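Local coordinates for protein putative hydrolase (Acinetobacter sp. NBRC 100985, PDB 4XUK) that probably hydrolyses organophosphate triesters and lactones, as a two-zinc hydrolase of the metallo-beta-lactamase superfamily, at residues T17-G22 and S89-S94; S68-D73 and T103-H108. The protein carries 2 engineered substitutions. All blocks are in the same frame, centred on the assembly; numbering follows the deposited sequence.

Contact 1. Residues T17-G22 and S89-S94; sequences TALLDG and SNLKAS
L19 and N90 share a first torsion that sets CG beside the backbone N (chi1 -60° and -74°), and these turns send the leucine methyls to the helix and the asparagine amide to the strand. The two residues sit where a helix packs on a face of the N-terminal mixed sheet of the alpha-beta/beta-alpha metallo-beta-lactamase fold, strand segment 17-22 running roughly against helix segment 89-93, at 145° between their N-to-C directions. The amide of N90 reaches past L19 to the backbone of L20, and ND2 of N90 donates to O of L20 at 2.9 Å. The bond is somewhat bent, but the acceptor lies almost exactly in the amide plane. At the other end of the amide, OD1 of N90 takes the backbone NH of G5, and G5 also pairs with L20 through the backbone. Both ends of the amide are therefore used, which fixes its rotation, and one helix side chain ties together the chain around G5 and strand 14-26.

L19 forks over the helix backbone. Its CD2 rests 3.8 Å from the backbone N of L91, while its CD1 meets CB of L91 at 3.9 Å, the two leucine side chains crossing obliquely. The side chains of Y6 and L62 pack against L19 and L91 respectively.

At T17 the contact thins to one methyl. OG1 of T17 is hydrogen-bonded to Q8, and CG2 of T17 touches CB of S94 at 4.0 Å; OG of S94 turns back to donate to O of L91 at 2.6 Å.

Contact 2. Residues S68-D73 and T103-H108; sequences SLILID and TILLTH. Engineered in segment 68-73: I70 (natural residue Val). With ZN (zinc ion), chain D.
D73 grips T107 with both carboxylate oxygens. The backbone N of T107 donates to OD1 of D73 at 2.9 Å in a nearly straight bond (167°), and OG1 of T107 donates to OD2 of D73 at 2.8 Å. Each oxygen uses its syn lone pair, so the carboxylate closes on the threonine like a fork, although the two side chains meet at about a right angle. The first torsion of T107 (chi1 55°) places OG1 between its backbone N and carbonyl carbon, where it serves a second partner: ND1 of H108 donates to it at 2.8 Å, with OG1 in the imidazole plane. That bond helps to fix the ring's rotation and leaves NE2 of H108 to bind zinc at 2.3 Å. H110, H197 and D218 complete this metal site. OD2 of D73 also accepts from H113, a ligand of the second zinc. D73 is thus second-shell to the second zinc and, through T107, third-shell to the zinc of H108.

Behind this end run the parallel strands 69-72 and 103-105, the outer members of a beta-alpha-beta unit whose helix is 87-93; H108 opens the HxHxDH motif of the superfamily, in the loop that follows strand 103-105. L71 is bonded through both its N and its O to the neighbouring strand: its N donates to O of T103 and its O accepts from N of L105, each at 2.8 Å. The next rung, from N of D73 to O of L105, carries the ladder to the aspartate.

On one sheet face I70, an engineered residue, lies with L105 and I72, and F189 packs against all three. Across the opposite face, CB of L71 touches CG1 of I104 at 4.1 Å, and F125 packs on both side chains.

From the N terminus, the chain first lays down strand 14-26 with residues 17-22, then passes through strand 54-64 to 68-73, helix 87-93 and strand 103-105. Contact 1 closes the loop from 17-22 to 89-94, and contact 2 the shorter one from 68-73 to 103-108; since their segments alternate, the two loops cross rather than nest. Helix 87-93 is the connection between the strands of contact 2. Strand 54-64 stands between 14-26 and 69-72 in the sheet. Contact 1 ties strand 14-26, in the antiparallel part, to the crossover helix, and contact 2 joins the parallel strands; the centres of the two contacts are about 14 Å apart.

Contact 1. Residues T17-G22 and S89-S94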
loop_
_atom_site.group_PDB
_atom_site.type_symbol
_atom_site.label_atom_id
_atom_site.label_comp_id
_atom_site.label_asym_id
_atom_site.label_seq_id
_atom_site.Cartn_x
_atom_site.Cartn_y
_atom_site.Cartn_z
ATOM N N THR A 17 -4.184 -9.768 10.629
ATOM C CA THR A 17 -3.308 -8.634 10.869
ATOM C C THR A 17 -1.978 -8.866 10.172
ATOM O O THR A 17 -1.256 -9.815 10.502
ATOM C CB THR A 17 -3.045 -8.441 12.364
ATOM O OG1 THR A 17 -4.294 -8.449 13.079
ATOM C CG2 THR A 17 -2.331 -7.123 12.610
ATOM N N ALA A 18 -1.650 -8.002 9.214
ATOM C CA ALA A 18 -0.338 -8.059 8.572
ATOM C C ALA A 18 0.661 -7.462 9.543
ATOM O O ALA A 18 0.389 -6.406 10.128
ATOM C CB ALA A 18 -0.339 -7.273 7.270
ATOM N N LEU A 19 1.794 -8.137 9.723
ATOM C CA LEU A 19 2.839 -7.672 10.634
ATOM C C LEU A 19 4.177 -7.569 9.913
ATOM O O LEU A 19 4.628 -8.537 9.282
ATOM C CB LEU A 19 2.986 -8.646 11.806
ATOM C CG LEU A 19 1.752 -8.847 12.675
ATOM C CD1 LEU A 19 2.024 -9.887 13.772
ATOM C CD2 LEU A 19 1.316 -7.508 13.276
ATOM N N LEU A 20 4.815 -6.404 10.015
ATOM C CA LEU A 20 6.097 -6.162 9.339
ATOM C C LEU A 20 7.266 -6.575 10.230
ATOM O O LEU A 20 7.317 -6.209 11.413
ATOM C CB LEU A 20 6.232 -4.682 8.944
ATOM C CG LEU A 20 7.518 -4.280 8.192
ATOM C CD1 LEU A 20 7.660 -5.042 6.873
ATOM C CD2 LEU A 20 7.569 -2.788 7.923
ATOM N N ASP A 21 8.193 -7.348 9.669
ATOM C CA ASP A 21 9.403 -7.713 10.388
ATOM C C ASP A 21 10.540 -6.766 10.047
ATOM O O ASP A 21 11.410 -6.504 10.871
ATOM C CB ASP A 21 9.839 -9.152 10.069
ATOM C CG ASP A 21 10.737 -9.726 11.146
ATOM O OD1 ASP A 21 10.340 -9.693 12.339
ATOM O OD2 ASP A 21 11.844 -10.195 10.822
ATOM N N GLY A 22 10.529 -6.243 8.830
ATOM C CA GLY A 22 11.621 -5.402 8.371
ATOM C C GLY A 22 11.687 -5.441 6.862
ATOM O O GLY A 22 10.847 -6.089 6.220
ATOM N N SER A 89 6.994 -6.597 18.029
ATOM C CA SER A 89 6.712 -5.220 18.403
ATOM C C SER A 89 5.455 -4.723 17.712
ATOM O O SER A 89 4.661 -4.021 18.316
ATOM C CB SER A 89 7.880 -4.303 18.045
ATOM O OG SER A 89 7.466 -2.964 18.207
ATOM N N ASN A 90 5.264 -5.115 16.452
ATOM C CA ASN A 90 4.066 -4.712 15.716
ATOM C C ASN A 90 2.812 -5.488 16.134
ATOM O O ASN A 90 1.699 -4.957 16.065
ATOM C CB ASN A 90 4.309 -4.794 14.198
ATOM C CG ASN A 90 5.197 -3.659 13.684
ATOM O OD1 ASN A 90 5.043 -2.502 14.092
ATOM N ND2 ASN A 90 6.138 -3.988 12.795
ATOM N N LEU A 91 2.988 -6.738 16.566
ATOM C CA LEU A 91 1.880 -7.498 17.146
ATOM C C LEU A 91 1.316 -6.752 18.354
ATOM O O LEU A 91 0.091 -6.573 18.485
ATOM C CB LEU A 91 2.358 -8.896 17.546
ATOM C CG LEU A 91 1.344 -9.911 18.061
ATOM C CD1 LEU A 91 1.785 -11.312 17.674
ATOM C CD2 LEU A 91 1.222 -9.800 19.574
ATOM N N LYS A 92 2.215 -6.299 19.224
ATOM C CA LYS A 92 1.817 -5.541 20.414
ATOM C C LYS A 92 1.246 -4.170 20.048
ATOM O O LYS A 92 0.290 -3.699 20.655
ATOM C CB LYS A 92 3.006 -5.407 21.374
ATOM C CG LYS A 92 3.460 -6.750 21.966
ATOM C CD LYS A 92 4.861 -6.655 22.602
ATOM C CE LYS A 92 5.277 -7.998 23.191
ATOM N NZ LYS A 92 6.650 -7.997 23.794
ATOM N N ALA A 93 1.811 -3.543 19.027
ATOM C CA ALA A 93 1.320 -2.238 18.596
ATOM C C ALA A 93 -0.089 -2.356 18.022
ATOM O O ALA A 93 -0.898 -1.422 18.133
ATOM C CB ALA A 93 2.276 -1.626 17.569
ATOM N N SER A 94 -0.376 -3.504 17.412
ATOM C CA SER A 94 -1.670 -3.740 16.785
ATOM C C SER A 94 -2.766 -3.934 17.825
ATOM O O SER A 94 -3.954 -3.886 17.494
ATOM C CB SER A 94 -1.615 -4.975 15.890
ATOM O OG SER A 94 -1.714 -6.151 16.674
#

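Contact 2. Residues S68-D73 and T103-H108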
loop_
_atom_site.group_PDB
_atom_site.type_symbol
_atom_site.label_atom_id
_atom_site.label_comp_id
_atom_site.label_asym_id
_atom_site.label_seq_id
_atom_site.Cartn_x
_atom_site.Cartn_y
_atom_site.Cartn_z
ATOM N N SER A 68 -9.732 -18.624 18.436
ATOM C CA SER A 68 -8.293 -18.804 18.344
ATOM C C SER A 68 -7.609 -17.667 17.599
ATOM O O SER A 68 -8.214 -16.976 16.767
ATOM C CB SER A 68 -7.952 -20.142 17.679
ATOM O OG SER A 68 -8.414 -21.232 18.460
ATOM N N LEU A 69 -6.337 -17.485 17.927
ATOM C CA LEU A 69 -5.490 -16.514 17.274
ATOM C C LEU A 69 -4.300 -17.287 16.744
ATOM O O LEU A 69 -3.539 -17.898 17.506
ATOM C CB LEU A 69 -5.029 -15.466 18.278
ATOM C CG LEU A 69 -4.247 -14.293 17.695
ATOM C CD1 LEU A 69 -5.107 -13.525 16.688
ATOM C CD2 LEU A 69 -3.770 -13.393 18.811
ATOM N N ILE A 70 -4.145 -17.287 15.429
ATOM C CA ILE A 70 -3.082 -18.072 14.851
ATOM C C ILE A 70 -2.056 -17.199 14.093
ATOM O O ILE A 70 -2.415 -16.266 13.366
ATOM C CB ILE A 70 -3.669 -19.285 14.055
ATOM C CG1 ILE A 70 -3.207 -19.283 12.629
ATOM C CG2 ILE A 70 -5.197 -19.368 14.145
ATOM C CD1 ILE A 70 -2.004 -20.042 12.539
ATOM N N LEU A 71 -0.773 -17.484 14.313
ATOM C CA LEU A 71 0.297 -16.715 13.692
ATOM C C LEU A 71 0.914 -17.511 12.544
ATOM O O LEU A 71 1.251 -18.690 12.696
ATOM C CB LEU A 71 1.359 -16.353 14.746
ATOM C CG LEU A 71 2.602 -15.558 14.337
ATOM C CD1 LEU A 71 2.213 -14.183 13.826
ATOM C CD2 LEU A 71 3.592 -15.439 15.502
ATOM N N ILE A 72 1.043 -16.878 11.384
ATOM C CA ILE A 72 1.557 -17.575 10.204
ATOM C C ILE A 72 2.899 -16.980 9.788
ATOM O O ILE A 72 2.965 -15.892 9.197
ATOM C CB ILE A 72 0.505 -17.581 9.081
ATOM C CG1 ILE A 72 -0.804 -18.162 9.638
ATOM C CG2 ILE A 72 0.981 -18.396 7.889
ATOM C CD1 ILE A 72 -1.973 -18.166 8.686
ATOM N N ASP A 73 3.964 -17.717 10.121
ATOM C CA ASP A 73 5.349 -17.211 10.129
ATOM C C ASP A 73 5.552 -16.138 11.213
ATOM O O ASP A 73 4.585 -15.661 11.799
ATOM C CB ASP A 73 5.816 -16.771 8.725
ATOM C CG ASP A 73 5.921 -17.946 7.770
ATOM O OD1 ASP A 73 5.978 -19.101 8.267
ATOM O OD2 ASP A 73 5.921 -17.730 6.535
ATOM N N THR A 103 -1.685 -20.966 18.240
ATOM C CA THR A 103 -1.103 -21.752 17.186
ATOM C C THR A 103 -0.182 -20.923 16.271
ATOM O O THR A 103 -0.485 -19.810 15.909
ATOM C CB THR A 103 -2.167 -22.398 16.316
ATOM O OG1 THR A 103 -3.116 -23.045 17.106
ATOM C CG2 THR A 103 -1.564 -23.365 15.335
ATOM N N ILE A 104 0.927 -21.523 15.893
ATOM C CA ILE A 104 1.831 -20.908 14.931
ATOM C C ILE A 104 2.032 -21.887 13.777
ATOM O O ILE A 104 2.429 -23.028 13.993
ATOM C CB ILE A 104 3.194 -20.559 15.584
ATOM C CG1 ILE A 104 2.994 -19.527 16.702
ATOM C CG2 ILE A 104 4.205 -20.075 14.531
ATOM C CD1 ILE A 104 4.249 -19.173 17.482
ATOM N N LEU A 105 1.716 -21.444 12.563
ATOM C CA LEU A 105 1.970 -22.245 11.365
ATOM C C LEU A 105 3.180 -21.675 10.631
ATOM O O LEU A 105 3.251 -20.472 10.345
ATOM C CB LEU A 105 0.755 -22.255 10.434
ATOM C CG LEU A 105 -0.583 -22.647 11.050
ATOM C CD1 LEU A 105 -1.711 -22.513 10.035
ATOM C CD2 LEU A 105 -0.549 -24.028 11.681
ATOM N N LEU A 106 4.134 -22.544 10.335
ATOM C CA LEU A 106 5.336 -22.133 9.623
ATOM C C LEU A 106 5.273 -22.625 8.183
ATOM O O LEU A 106 5.063 -23.811 7.941
ATOM C CB LEU A 106 6.579 -22.706 10.323
ATOM C CG LEU A 106 6.775 -22.203 11.758
ATOM C CD1 LEU A 106 8.005 -22.820 12.385
ATOM C CD2 LEU A 106 6.847 -20.669 11.821
ATOM N N THR A 107 5.442 -21.723 7.221
ATOM C CA THR A 107 5.436 -22.149 5.825
ATOM C C THR A 107 6.668 -22.989 5.528
ATOM O O THR A 107 6.606 -23.940 4.746
ATOM C CB THR A 107 5.374 -20.953 4.858
ATOM O OG1 THR A 107 6.457 -20.048 5.130
ATOM C CG2 THR A 107 4.033 -20.235 5.001
ATOM N N HIS A 108 7.775 -22.626 6.171
ATOM C CA HIS A 108 9.040 -23.358 6.086
ATOM C C HIS A 108 9.969 -22.871 7.195
ATOM O O HIS A 108 9.633 -21.935 7.924
ATOM C CB HIS A 108 9.713 -23.202 4.706
ATOM C CG HIS A 108 9.982 -21.785 4.302
ATOM N ND1 HIS A 108 9.030 -20.789 4.379
ATOM C CD2 HIS A 108 11.091 -21.205 3.774
ATOM C CE1 HIS A 108 9.548 -19.655 3.939
ATOM N NE2 HIS A 108 10.794 -19.883 3.569
HETATM ZN ZN ZN D . 12.480 -18.753 2.483
#